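Local coordinates for SusD superfamily protein (Bacteroides vulgatus, PDB 3MYV) that probably binds polysaccharide at the outer membrane, as a SusD-family protein of a gut Bacteroides, at residues L299-N302 with K307-W310. Residues are numbered along the deposited sequence; the frame is centred on the assembly and turned at random.
Sequences LEEN and KTVW
Asn302 and Val309 form a hydrogen-bonded pair of the beta hairpin made by strands 299-304 and 307-312, near the surface of the SusD fold. Asn302 N donates to Val309 O at 2.9 Å, nearly straight at 173°. Val309 N returns the bond to Asn302 O, also at 2.9 Å, but comes from above the carbonyl plane. Glu301 and Trp310 are the neighbouring non-hydrogen-bonded pair. Here Trp310 CA lies 3.3 Å from Glu300 O in a CA-H...O contact. Further along, Glu300 is joined to Trp311 by backbone hydrogen bonds.

The side chains of Glu301, Thr308 and Trp310 meet on one face of the hairpin. Glu301 and Trp310 run side by side. With CG anti to its backbone N (chi1 -171°), the glutamate brings CB and CG beside the indole nitrogen, and Glu301 CB sits 3.8 Å from Trp310 NE1. Thr308 CG2 touches Glu301 CG at 3.4 Å and also lies over one face of the indole, offset toward its rim. Thr308 OG1 is hydrogen-bonded to Lys303.

One water joins the polar ends. It accepts from Trp310 NE1 at 2.9 Å, in the ring plane, and donates to Glu301 OE1 at 2.7 Å. The indole also touches helix 281-288 through Ala284 and Leu288. A leucine in place of Trp310 would probably leave this water without its indole donor and weaken the packing against Glu301 and the helix.

The backbone bonds set the strand register, while the exposed carboxylate and the indole N-H are linked through water and not by a direct bond.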
# COMPACT_ATOMS: atom_id res chain seq x y z
N LEU A 299 3.39 20.21 -2.56
CA LEU A 299 4.66 20.40 -1.86
C LEU A 299 4.70 21.74 -1.18
O LEU A 299 4.25 22.72 -1.74
CB LEU A 299 5.82 20.31 -2.84
CG LEU A 299 6.00 19.01 -3.60
CD1 LEU A 299 7.26 19.08 -4.51
CD2 LEU A 299 6.06 17.83 -2.63
N GLU A 300 5.31 21.78 0.00
CA GLU A 300 5.43 23.00 0.78
C GLU A 300 6.88 23.24 1.14
O GLU A 300 7.54 22.37 1.70
CB GLU A 300 4.63 22.88 2.05
CG GLU A 300 3.13 22.96 1.81
CD GLU A 300 2.69 24.35 1.36
OE1 GLU A 300 3.39 25.33 1.70
OE2 GLU A 300 1.65 24.44 0.65
N GLU A 301 7.36 24.43 0.82
CA GLU A 301 8.76 24.77 1.02
C GLU A 301 9.00 25.25 2.45
O GLU A 301 8.21 26.00 3.01
CB GLU A 301 9.18 25.88 0.06
CG GLU A 301 10.66 26.16 0.03
CD GLU A 301 11.02 27.45 -0.70
OE1 GLU A 301 10.57 27.65 -1.85
OE2 GLU A 301 11.76 28.26 -0.11
N ASN A 302 10.12 24.84 3.03
CA ASN A 302 10.57 25.42 4.29
C ASN A 302 12.08 25.26 4.41
O ASN A 302 12.76 25.02 3.40
CB ASN A 302 9.81 24.79 5.47
CG ASN A 302 9.58 25.77 6.59
OD1 ASN A 302 10.53 26.35 7.11
ND2 ASN A 302 8.31 25.97 6.95
N LYS A 307 19.17 24.61 4.96
CA LYS A 307 18.87 24.36 3.54
C LYS A 307 17.38 24.48 3.26
O LYS A 307 16.55 24.30 4.14
CB LYS A 307 19.27 22.92 3.19
CG LYS A 307 20.74 22.66 3.07
CD LYS A 307 20.96 21.20 2.63
CE LYS A 307 22.30 20.99 1.93
NZ LYS A 307 22.28 19.80 1.03
N THR A 308 17.03 24.74 2.00
CA THR A 308 15.64 24.61 1.59
C THR A 308 15.28 23.13 1.49
O THR A 308 16.03 22.32 0.91
CB THR A 308 15.40 25.29 0.25
OG1 THR A 308 15.81 26.64 0.38
CG2 THR A 308 13.93 25.23 -0.16
N VAL A 309 14.14 22.79 2.07
CA VAL A 309 13.57 21.46 1.90
C VAL A 309 12.09 21.60 1.55
O VAL A 309 11.51 22.68 1.67
CB VAL A 309 13.71 20.55 3.16
CG1 VAL A 309 15.20 20.43 3.52
CG2 VAL A 309 12.86 21.08 4.34
N TRP A 310 11.50 20.50 1.12
CA TRP A 310 10.08 20.47 0.81
C TRP A 310 9.43 19.29 1.55
O TRP A 310 9.95 18.16 1.55
CB TRP A 310 9.85 20.33 -0.69
CG TRP A 310 10.27 21.53 -1.50
CD1 TRP A 310 9.47 22.54 -1.94
CD2 TRP A 310 11.58 21.80 -1.99
NE1 TRP A 310 10.21 23.45 -2.65
CE2 TRP A 310 11.51 23.02 -2.70
CE3 TRP A 310 12.81 21.15 -1.89
CZ2 TRP A 310 12.61 23.59 -3.32
CZ3 TRP A 310 13.92 21.72 -2.49
CH2 TRP A 310 13.81 22.93 -3.21
O HOH W 1 9.39 26.02 -3.70